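Local coordinates for protein hemolysin BL lytic component L1 (Bacillus cereus, PDB 7NMQ) that serves as the lytic component L1 of hemolysin BL, a Bacillus cereus enterotoxin of the alpha-helical pore-forming class, and probably acts together with its partner components at target membranes, at residues 25-36 with 59-70; 9-20 with 301-309. One frame throughout, in Å; residues are numbered along the deposited sequence.

Both contacts illustrate how one helix of an elongated bundle is held by different neighbours along its length. Helix 10-33 supplies a segment to each: its N-terminal part packs against helix 275-325 in contact 2, and its C-terminal end with the following turn packs against helix 45-103 in contact 1. The centres of the two contacts lie about 24 Å apart. Contact 2 is nearer the middle of the chain, about 10 Å from its centre to that of the chain, against about 15 Å for contact 1; both are partly buried. Contact 1 buries 731 Å² and carries its arginine bonds at the turn where helix 10-33 ends. Contact 2 buries 387 Å², and its chemistry turns on a serine between a glutamate and a histidine.

Contact 1 of 2, residues 25-36 with 59-70; sequences DLYAKTMIKQPN and QELSRINANYWL
Ala-28 and Ala-66 meet methyl to methyl, CB to CB 3.8 Å apart, and their small size lets the helix segments, roughly antiparallel at 143°, approach to 8.5 Å between axes. Ile-32 and Leu-70, reciprocal knobs into holes on one flank of this pair, reach tip to tip, their CD1 atoms 3.5 Å apart. On the other flank, in the conformer described, Met-31 bends at chi2 and chi3 to bring CE against CB of Ser-62, whose hydroxyl bonds Asn-145.

The indole of Trp-69 crosses Asp-25 at about a right angle, and NE1 donates in the ring plane to the anti side of OD1 at 2.9 Å, tilted 25° from the carboxylate plane; that oxygen is also salt-bridged to Lys-74. At the far end Arg-63, turned at chi3 (-73°), grips OD1 of Asn-36 end-on with NH1 and NH2, each at 2.9 Å. The oxygen lies in the guanidinium plane, but both nitrogens approach from one amide face. These two bonds fasten the turn after helix 10-33 to helix 45-103. In the conformer described, Asn-36 ND2 also donates to the anti lone pair of Glu-60 OE2 at 3.1 Å, which would probably polarise the amide and make OD1 a better acceptor.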
loop_
_atom_site.group_PDB
_atom_site.type_symbol
_atom_site.label_atom_id
_atom_site.label_comp_id
_atom_site.label_asym_id
_atom_site.label_seq_id
_atom_site.Cartn_x
_atom_site.Cartn_y
_atom_site.Cartn_z
ATOM N N ASP A 25 2.510 5.209 -2.483
ATOM C CA ASP A 25 3.343 6.428 -2.330
ATOM C C ASP A 25 4.244 6.594 -3.562
ATOM O O ASP A 25 4.369 7.704 -4.058
ATOM C CB ASP A 25 4.195 6.374 -1.069
ATOM C CG ASP A 25 3.484 6.746 0.228
ATOM O OD1 ASP A 25 2.351 7.266 0.184
ATOM O OD2 ASP A 25 4.106 6.507 1.287
ATOM N N LEU A 26 4.899 5.521 -3.998
ATOM C CA LEU A 26 5.815 5.564 -5.166
ATOM C C LEU A 26 5.044 6.048 -6.397
ATOM O O LEU A 26 5.475 7.001 -7.057
ATOM C CB LEU A 26 6.426 4.192 -5.455
ATOM C CG LEU A 26 7.604 3.766 -4.584
ATOM C CD1 LEU A 26 8.667 3.104 -5.442
ATOM C CD2 LEU A 26 8.186 4.936 -3.836
ATOM N N TYR A 27 3.946 5.386 -6.717
ATOM C CA TYR A 27 3.173 5.715 -7.928
ATOM C C TYR A 27 2.683 7.149 -7.803
ATOM O O TYR A 27 2.799 7.923 -8.787
ATOM C CB TYR A 27 1.961 4.794 -8.076
ATOM C CG TYR A 27 2.275 3.391 -8.495
ATOM C CD1 TYR A 27 3.340 3.091 -9.324
ATOM C CD2 TYR A 27 1.457 2.332 -8.085
ATOM C CE1 TYR A 27 3.628 1.780 -9.691
ATOM C CE2 TYR A 27 1.737 1.025 -8.453
ATOM C CZ TYR A 27 2.807 0.741 -9.273
ATOM O OH TYR A 27 3.048 -0.560 -9.624
ATOM N N ALA A 28 2.156 7.570 -6.657
ATOM C CA ALA A 28 1.623 8.945 -6.534
ATOM C C ALA A 28 2.749 9.949 -6.762
ATOM O O ALA A 28 2.573 10.979 -7.469
ATOM C CB ALA A 28 0.986 9.118 -5.185
ATOM N N LYS A 29 3.889 9.716 -6.151
ATOM C CA LYS A 29 4.989 10.690 -6.252
ATOM C C LYS A 29 5.470 10.749 -7.707
ATOM O O LYS A 29 5.891 11.821 -8.195
ATOM C CB LYS A 29 6.086 10.308 -5.274
ATOM C CG LYS A 29 5.730 10.628 -3.840
ATOM C CD LYS A 29 6.597 9.919 -2.836
ATOM C CE LYS A 29 6.181 10.188 -1.405
ATOM N NZ LYS A 29 6.655 11.520 -0.952
ATOM N N THR A 30 5.470 9.633 -8.389
ATOM C CA THR A 30 5.921 9.555 -9.778
ATOM C C THR A 30 4.951 10.372 -10.645
ATOM O O THR A 30 5.385 11.201 -11.487
ATOM C CB THR A 30 6.076 8.122 -10.268
ATOM O OG1 THR A 30 6.948 7.426 -9.381
ATOM C CG2 THR A 30 6.655 8.126 -11.660
ATOM N N MET A 31 3.648 10.175 -10.436
ATOM C CA MET A 31 2.621 10.897 -11.213
ATOM C C MET A 31 2.798 12.402 -11.023
ATOM O O MET A 31 2.724 13.125 -12.007
ATOM C CB MET A 31 1.209 10.492 -10.792
ATOM C CG MET A 31 0.817 9.120 -11.273
ATOM S SD MET A 31 1.343 8.707 -12.937
ATOM C CE MET A 31 0.267 9.799 -13.858
ATOM N N ILE A 32 2.980 12.848 -9.785
ATOM C CA ILE A 32 3.090 14.299 -9.439
ATOM C C ILE A 32 4.283 14.900 -10.186
ATOM O O ILE A 32 4.225 16.089 -10.574
ATOM C CB ILE A 32 3.142 14.476 -7.902
ATOM C CG1 ILE A 32 1.758 14.174 -7.326
ATOM C CG2 ILE A 32 3.653 15.870 -7.516
ATOM C CD1 ILE A 32 1.736 13.984 -5.857
ATOM N N LYS A 33 5.342 14.156 -10.394
ATOM C CA LYS A 33 6.582 14.700 -11.002
ATOM C C LYS A 33 6.533 14.615 -12.526
ATOM O O LYS A 33 7.323 15.276 -13.148
ATOM C CB LYS A 33 7.799 13.977 -10.412
ATOM C CG LYS A 33 8.333 14.605 -9.122
ATOM C CD LYS A 33 9.710 14.161 -8.723
ATOM C CE LYS A 33 10.850 15.030 -9.213
ATOM N NZ LYS A 33 12.156 14.384 -8.931
ATOM N N GLN A 34 5.630 13.861 -13.117
ATOM C CA GLN A 34 5.594 13.738 -14.576
ATOM C C GLN A 34 4.893 14.966 -15.142
ATOM O O GLN A 34 3.746 15.251 -14.802
ATOM C CB GLN A 34 4.874 12.470 -14.981
ATOM C CG GLN A 34 4.904 12.332 -16.480
ATOM C CD GLN A 34 5.125 10.944 -16.990
ATOM O OE1 GLN A 34 5.901 10.153 -16.476
ATOM N NE2 GLN A 34 4.356 10.617 -17.993
ATOM N N PRO A 35 5.549 15.756 -16.011
ATOM C CA PRO A 35 4.892 16.949 -16.539
ATOM C C PRO A 35 3.870 16.633 -17.626
ATOM O O PRO A 35 3.834 15.513 -18.126
ATOM C CB PRO A 35 6.041 17.747 -17.129
ATOM C CG PRO A 35 6.995 16.700 -17.558
ATOM C CD PRO A 35 6.942 15.640 -16.468
ATOM N N ASN A 36 3.035 17.631 -17.912
ATOM C CA ASN A 36 2.130 17.572 -19.087
ATOM C C ASN A 36 2.945 17.188 -20.314
ATOM O O ASN A 36 4.065 17.729 -20.532
ATOM C CB ASN A 36 1.335 18.855 -19.275
ATOM C CG ASN A 36 0.156 19.023 -18.345
ATOM O OD1 ASN A 36 -0.022 18.253 -17.405
ATOM N ND2 ASN A 36 -0.660 20.034 -18.612
ATOM N N GLN A 59 -4.017 14.457 -17.294
ATOM C CA GLN A 59 -2.760 14.450 -16.514
ATOM C C GLN A 59 -2.969 15.340 -15.298
ATOM O O GLN A 59 -2.479 15.008 -14.210
ATOM C CB GLN A 59 -1.551 14.897 -17.351
ATOM C CG GLN A 59 -1.219 13.920 -18.448
ATOM C CD GLN A 59 0.023 14.283 -19.220
ATOM O OE1 GLN A 59 0.014 15.162 -20.077
ATOM N NE2 GLN A 59 1.100 13.647 -18.870
ATOM N N GLU A 60 -3.641 16.474 -15.449
ATOM C CA GLU A 60 -3.914 17.350 -14.282
ATOM C C GLU A 60 -4.772 16.576 -13.274
ATOM O O GLU A 60 -4.515 16.671 -12.065
ATOM C CB GLU A 60 -4.579 18.643 -14.754
ATOM C CG GLU A 60 -3.619 19.537 -15.528
ATOM C CD GLU A 60 -4.233 20.344 -16.643
ATOM O OE1 GLU A 60 -5.445 20.655 -16.600
ATOM O OE2 GLU A 60 -3.470 20.633 -17.558
ATOM N N LEU A 61 -5.751 15.799 -13.727
ATOM C CA LEU A 61 -6.568 15.038 -12.758
ATOM C C LEU A 61 -5.743 13.895 -12.153
ATOM O O LEU A 61 -5.929 13.597 -10.971
ATOM C CB LEU A 61 -7.806 14.500 -13.458
ATOM C CG LEU A 61 -8.817 13.834 -12.534
ATOM C CD1 LEU A 61 -9.298 14.785 -11.454
ATOM C CD2 LEU A 61 -9.980 13.373 -13.382
ATOM N N SER A 62 -4.805 13.313 -12.888
ATOM C CA SER A 62 -3.948 12.250 -12.328
ATOM C C SER A 62 -3.220 12.861 -11.123
ATOM O O SER A 62 -2.998 12.158 -10.115
ATOM C CB SER A 62 -2.948 11.716 -13.310
ATOM O OG SER A 62 -3.562 11.194 -14.474
ATOM N N ARG A 63 -2.733 14.112 -11.273
ATOM C CA ARG A 63 -1.919 14.698 -10.190
ATOM C C ARG A 63 -2.813 15.049 -9.000
ATOM O O ARG A 63 -2.388 14.868 -7.819
ATOM C CB ARG A 63 -1.073 15.872 -10.674
ATOM C CG ARG A 63 -0.061 15.479 -11.751
ATOM C CD ARG A 63 0.961 16.544 -12.072
ATOM N NE ARG A 63 0.391 17.630 -12.808
ATOM C CZ ARG A 63 0.262 17.717 -14.147
ATOM N NH1 ARG A 63 0.772 16.839 -14.993
ATOM N NH2 ARG A 63 -0.303 18.795 -14.619
ATOM N N ILE A 64 -4.037 15.468 -9.258
ATOM C CA ILE A 64 -5.044 15.674 -8.171
ATOM C C ILE A 64 -5.271 14.340 -7.464
ATOM O O ILE A 64 -5.302 14.325 -6.218
ATOM C CB ILE A 64 -6.335 16.240 -8.753
ATOM C CG1 ILE A 64 -6.103 17.712 -9.099
ATOM C CG2 ILE A 64 -7.543 16.047 -7.861
ATOM C CD1 ILE A 64 -7.201 18.295 -9.858
ATOM N N ASN A 65 -5.462 13.260 -8.205
ATOM C CA ASN A 65 -5.732 11.954 -7.548
ATOM C C ASN A 65 -4.520 11.536 -6.724
ATOM O O ASN A 65 -4.675 10.911 -5.638
ATOM C CB ASN A 65 -6.089 10.889 -8.577
ATOM C CG ASN A 65 -7.464 11.054 -9.156
ATOM O OD1 ASN A 65 -8.295 11.767 -8.616
ATOM N ND2 ASN A 65 -7.657 10.421 -10.294
ATOM N N ALA A 66 -3.314 11.800 -7.223
ATOM C CA ALA A 66 -2.091 11.413 -6.503
ATOM C C ALA A 66 -2.042 12.189 -5.195
ATOM O O ALA A 66 -1.671 11.625 -4.137
ATOM C CB ALA A 66 -0.897 11.648 -7.372
ATOM N N ASN A 67 -2.339 13.480 -5.237
ATOM C CA ASN A 67 -2.319 14.292 -4.000
ATOM C C ASN A 67 -3.452 13.858 -3.065
ATOM O O ASN A 67 -3.259 13.908 -1.851
ATOM C CB ASN A 67 -2.372 15.782 -4.316
ATOM C CG ASN A 67 -1.013 16.303 -4.713
ATOM O OD1 ASN A 67 -0.080 16.253 -3.917
ATOM N ND2 ASN A 67 -0.863 16.668 -5.969
ATOM N N TYR A 68 -4.574 13.371 -3.581
ATOM C CA TYR A 68 -5.673 12.881 -2.724
ATOM C C TYR A 68 -5.157 11.648 -1.988
ATOM O O TYR A 68 -5.433 11.512 -0.784
ATOM C CB TYR A 68 -6.894 12.459 -3.535
ATOM C CG TYR A 68 -8.063 12.066 -2.678
ATOM C CD1 TYR A 68 -8.933 13.019 -2.194
ATOM C CD2 TYR A 68 -8.284 10.731 -2.340
ATOM C CE1 TYR A 68 -10.007 12.652 -1.394
ATOM C CE2 TYR A 68 -9.379 10.348 -1.578
ATOM C CZ TYR A 68 -10.229 11.316 -1.095
ATOM O OH TYR A 68 -11.303 10.972 -0.332
ATOM N N TRP A 69 -4.469 10.745 -2.670
ATOM C CA TRP A 69 -3.842 9.578 -1.983
ATOM C C TRP A 69 -2.997 10.119 -0.835
ATOM O O TRP A 69 -3.135 9.656 0.324
ATOM C CB TRP A 69 -3.017 8.683 -2.921
ATOM C CG TRP A 69 -2.080 7.822 -2.136
ATOM C CD1 TRP A 69 -0.742 7.991 -1.956
ATOM C CD2 TRP A 69 -2.469 6.745 -1.260
ATOM N NE1 TRP A 69 -0.255 7.060 -1.068
ATOM C CE2 TRP A 69 -1.296 6.297 -0.608
ATOM C CE3 TRP A 69 -3.696 6.137 -0.977
ATOM C CZ2 TRP A 69 -1.301 5.220 0.278
ATOM C CZ3 TRP A 69 -3.691 5.095 -0.076
ATOM C CH2 TRP A 69 -2.523 4.642 0.524
ATOM N N LEU A 70 -2.061 11.008 -1.128
ATOM C CA LEU A 70 -1.038 11.385 -0.133
ATOM C C LEU A 70 -1.671 12.149 1.022
ATOM O O LEU A 70 -1.214 11.953 2.169
ATOM C CB LEU A 70 0.061 12.228 -0.784
ATOM C CG LEU A 70 0.936 11.545 -1.839
ATOM C CD1 LEU A 70 1.748 12.586 -2.632
ATOM C CD2 LEU A 70 1.848 10.491 -1.214
HETATM O O HOH W 1 1.491 13.802 -14.476
HETATM O O HOH W 2 3.516 12.616 -20.508
#

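Contact 2 of 2, residues 9-20 with 301-309; sequences GLKKALAETGSH and ILSLTNIQK
Ala-13 presses its methyl group against Ile-307, with CB only 3.5 Å from CG1, closer than two carbons normally pack. This is the close-packed side. Here Ile-307 spreads its other branches along helix 10-33: CG2 meets CD2 of Leu-10 at 3.9 Å where the two side chains cross at about a right angle, and CD1 extends to OG1 of Thr-17. CG1 stands anti to the carbonyl carbon (chi1 -69°) and CD1 continues outward from it, which carries the end of the chain to the threonine. Helix 45-103 meets this side through Ile-77 on Thr-17 and Thr-80 on Ile-307, while Trp-347 and Ile-350 of helix 330-357 touch Leu-10.

The two helices run antiparallel at 158°, their axes 9.0 Å apart, as neighbours in the long helical bundle of this ClyA-like toxin family. Ser-303 is the knob between them, set in a hole formed by Ala-13, Glu-16, Thr-17 and His-20. In the conformers described, Ser-303 OG donates to the anti lone pair of Glu-16 OE1 at 2.9 Å and accepts from NE2 of His-20, 3.2 Å away and with the oxygen near the ring plane. That second bond is bent, with an angle of 136° at the hydrogen.

Toward the partly exposed side, water takes over. With Ser-303 in this same conformer, one water donates to its OG and lies within bonding range of His-20 NE2; another, placed improbably close to Asn-306 ND2, may bridge it to the carbonyl O of Gly-9, the N-cap residue.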
loop_
_atom_site.group_PDB
_atom_site.type_symbol
_atom_site.label_atom_id
_atom_site.label_comp_id
_atom_site.label_asym_id
_atom_site.label_seq_id
_atom_site.Cartn_x
_atom_site.Cartn_y
_atom_site.Cartn_z
ATOM N N GLY A 9 -5.101 -12.296 13.243
ATOM C CA GLY A 9 -4.299 -12.117 12.023
ATOM C C GLY A 9 -3.934 -10.668 11.759
ATOM O O GLY A 9 -3.583 -10.377 10.593
ATOM N N LEU A 10 -3.979 -9.772 12.755
ATOM C CA LEU A 10 -3.645 -8.357 12.445
ATOM C C LEU A 10 -2.212 -8.214 11.939
ATOM O O LEU A 10 -2.000 -7.312 11.076
ATOM C CB LEU A 10 -3.916 -7.438 13.617
ATOM C CG LEU A 10 -5.386 -7.213 13.909
ATOM C CD1 LEU A 10 -5.520 -6.447 15.223
ATOM C CD2 LEU A 10 -6.077 -6.467 12.781
ATOM N N LYS A 11 -1.270 -9.006 12.381
ATOM C CA LYS A 11 0.146 -8.817 12.005
ATOM C C LYS A 11 0.300 -8.961 10.484
ATOM O O LYS A 11 0.886 -8.081 9.849
ATOM C CB LYS A 11 1.016 -9.803 12.767
ATOM C CG LYS A 11 2.421 -9.337 13.051
ATOM C CD LYS A 11 3.143 -10.209 14.065
ATOM C CE LYS A 11 4.564 -9.731 14.292
ATOM N NZ LYS A 11 5.369 -10.743 15.008
ATOM N N LYS A 12 -0.252 -10.023 9.930
ATOM C CA LYS A 12 -0.123 -10.341 8.497
ATOM C C LYS A 12 -0.839 -9.245 7.683
ATOM O O LYS A 12 -0.296 -8.790 6.684
ATOM C CB LYS A 12 -0.605 -11.772 8.249
ATOM C CG LYS A 12 0.340 -12.835 8.802
ATOM C CD LYS A 12 0.218 -14.232 8.187
ATOM C CE LYS A 12 0.711 -14.308 6.755
ATOM N NZ LYS A 12 0.444 -15.627 6.132
ATOM N N ALA A 13 -2.024 -8.831 8.101
ATOM C CA ALA A 13 -2.820 -7.816 7.384
ATOM C C ALA A 13 -2.058 -6.495 7.427
ATOM O O ALA A 13 -2.090 -5.755 6.422
ATOM C CB ALA A 13 -4.177 -7.696 8.020
ATOM N N LEU A 14 -1.394 -6.170 8.535
ATOM C CA LEU A 14 -0.621 -4.915 8.637
ATOM C C LEU A 14 0.542 -4.969 7.669
ATOM O O LEU A 14 0.829 -3.903 7.101
ATOM C CB LEU A 14 -0.077 -4.664 10.040
ATOM C CG LEU A 14 -1.045 -4.010 10.995
ATOM C CD1 LEU A 14 -0.404 -3.995 12.361
ATOM C CD2 LEU A 14 -1.390 -2.601 10.539
ATOM N N ALA A 15 1.203 -6.102 7.543
ATOM C CA ALA A 15 2.382 -6.215 6.667
ATOM C C ALA A 15 1.955 -5.945 5.232
ATOM O O ALA A 15 2.650 -5.200 4.492
ATOM C CB ALA A 15 3.012 -7.559 6.816
ATOM N N GLU A 16 0.818 -6.506 4.832
ATOM C CA GLU A 16 0.279 -6.300 3.469
ATOM C C GLU A 16 -0.084 -4.830 3.316
ATOM O O GLU A 16 0.265 -4.235 2.286
ATOM C CB GLU A 16 -0.968 -7.148 3.249
ATOM C CG GLU A 16 -0.701 -8.621 3.284
ATOM C CD GLU A 16 -1.904 -9.483 2.956
ATOM O OE1 GLU A 16 -3.021 -8.939 2.795
ATOM O OE2 GLU A 16 -1.721 -10.699 2.884
ATOM N N THR A 17 -0.792 -4.268 4.291
ATOM C CA THR A 17 -1.217 -2.847 4.227
ATOM C C THR A 17 0.012 -1.950 4.096
ATOM O O THR A 17 -0.036 -1.017 3.271
ATOM C CB THR A 17 -2.073 -2.477 5.439
ATOM O OG1 THR A 17 -3.300 -3.191 5.405
ATOM C CG2 THR A 17 -2.363 -0.995 5.459
ATOM N N GLY A 18 1.064 -2.204 4.846
ATOM C CA GLY A 18 2.277 -1.388 4.756
ATOM C C GLY A 18 2.883 -1.427 3.366
ATOM O O GLY A 18 3.333 -0.385 2.856
ATOM N N SER A 19 2.892 -2.602 2.749
ATOM C CA SER A 19 3.422 -2.830 1.387
ATOM C C SER A 19 2.582 -2.070 0.365
ATOM O O SER A 19 3.157 -1.574 -0.613
ATOM C CB SER A 19 3.523 -4.299 1.068
ATOM O OG SER A 19 2.282 -4.839 0.621
ATOM N N HIS A 20 1.270 -2.014 0.543
ATOM C CA HIS A 20 0.418 -1.290 -0.416
ATOM C C HIS A 20 0.642 0.213 -0.266
ATOM O O HIS A 20 0.575 0.912 -1.275
ATOM C CB HIS A 20 -1.058 -1.627 -0.258
ATOM C CG HIS A 20 -1.358 -3.084 -0.319
ATOM N ND1 HIS A 20 -0.759 -3.916 -1.238
ATOM C CD2 HIS A 20 -2.215 -3.841 0.415
ATOM C CE1 HIS A 20 -1.222 -5.155 -1.047
ATOM N NE2 HIS A 20 -2.127 -5.114 -0.060
ATOM N N ILE A 301 -7.928 -2.396 -0.382
ATOM C CA ILE A 301 -9.296 -2.668 0.093
ATOM C C ILE A 301 -9.321 -4.104 0.601
ATOM O O ILE A 301 -9.973 -4.326 1.655
ATOM C CB ILE A 301 -10.322 -2.395 -0.998
ATOM C CG1 ILE A 301 -10.469 -0.890 -1.202
ATOM C CG2 ILE A 301 -11.666 -3.015 -0.652
ATOM C CD1 ILE A 301 -11.091 -0.506 -2.517
ATOM N N LEU A 302 -8.732 -5.049 -0.108
ATOM C CA LEU A 302 -8.753 -6.467 0.340
ATOM C C LEU A 302 -8.075 -6.574 1.699
ATOM O O LEU A 302 -8.581 -7.255 2.595
ATOM C CB LEU A 302 -8.023 -7.372 -0.646
ATOM C CG LEU A 302 -8.760 -7.708 -1.914
ATOM C CD1 LEU A 302 -7.887 -8.609 -2.769
ATOM C CD2 LEU A 302 -10.085 -8.357 -1.645
ATOM N N SER A 303 -6.953 -5.899 1.900
ATOM C CA SER A 303 -6.177 -6.014 3.158
ATOM C C SER A 303 -6.924 -5.330 4.311
ATOM O O SER A 303 -6.836 -5.809 5.471
ATOM C CB SER A 303 -4.789 -5.507 2.986
ATOM O OG SER A 303 -4.090 -6.343 2.092
ATOM N N LEU A 304 -7.642 -4.251 4.047
ATOM C CA LEU A 304 -8.451 -3.611 5.106
ATOM C C LEU A 304 -9.675 -4.466 5.412
ATOM O O LEU A 304 -10.105 -4.466 6.565
ATOM C CB LEU A 304 -8.835 -2.218 4.636
ATOM C CG LEU A 304 -7.727 -1.201 4.729
ATOM C CD1 LEU A 304 -8.187 0.055 4.075
ATOM C CD2 LEU A 304 -7.337 -0.933 6.135
ATOM N N THR A 305 -10.255 -5.114 4.414
ATOM C CA THR A 305 -11.378 -6.059 4.633
ATOM C C THR A 305 -10.893 -7.162 5.569
ATOM O O THR A 305 -11.646 -7.548 6.486
ATOM C CB THR A 305 -11.910 -6.574 3.295
ATOM O OG1 THR A 305 -12.446 -5.457 2.578
ATOM C CG2 THR A 305 -12.998 -7.610 3.458
ATOM N N ASN A 306 -9.659 -7.597 5.420
ATOM C CA ASN A 306 -9.102 -8.655 6.296
ATOM C C ASN A 306 -8.957 -8.087 7.711
ATOM O O ASN A 306 -9.317 -8.769 8.668
ATOM C CB ASN A 306 -7.777 -9.190 5.779
ATOM C CG ASN A 306 -7.318 -10.386 6.569
ATOM O OD1 ASN A 306 -8.094 -11.314 6.822
ATOM N ND2 ASN A 306 -6.092 -10.334 7.039
ATOM N N ILE A 307 -8.500 -6.846 7.851
ATOM C CA ILE A 307 -8.383 -6.192 9.183
ATOM C C ILE A 307 -9.770 -6.138 9.809
ATOM O O ILE A 307 -9.918 -6.470 11.007
ATOM C CB ILE A 307 -7.727 -4.805 9.111
ATOM C CG1 ILE A 307 -6.248 -4.969 8.733
ATOM C CG2 ILE A 307 -7.903 -3.990 10.384
ATOM C CD1 ILE A 307 -5.491 -3.678 8.528
ATOM N N GLN A 308 -10.783 -5.749 9.041
ATOM C CA GLN A 308 -12.164 -5.705 9.572
ATOM C C GLN A 308 -12.592 -7.099 10.066
ATOM O O GLN A 308 -13.150 -7.189 11.183
ATOM C CB GLN A 308 -13.114 -5.201 8.499
ATOM C CG GLN A 308 -14.534 -5.271 9.022
ATOM C CD GLN A 308 -15.428 -4.466 8.158
ATOM O OE1 GLN A 308 -15.632 -4.803 7.004
ATOM N NE2 GLN A 308 -15.918 -3.372 8.724
ATOM N N LYS A 309 -12.353 -8.141 9.295
ATOM C CA LYS A 309 -12.666 -9.533 9.671
ATOM C C LYS A 309 -11.962 -9.875 10.989
ATOM O O LYS A 309 -12.611 -10.511 11.854
ATOM C CB LYS A 309 -12.257 -10.503 8.567
ATOM C CG LYS A 309 -12.452 -11.982 8.871
ATOM C CD LYS A 309 -12.314 -12.877 7.644
ATOM C CE LYS A 309 -10.997 -12.700 6.931
ATOM N NZ LYS A 309 -9.862 -12.831 7.871
HETATM O O HOH W 3 -4.429 -11.550 8.441
HETATM O O HOH W 4 -4.205 -7.308 -0.452
#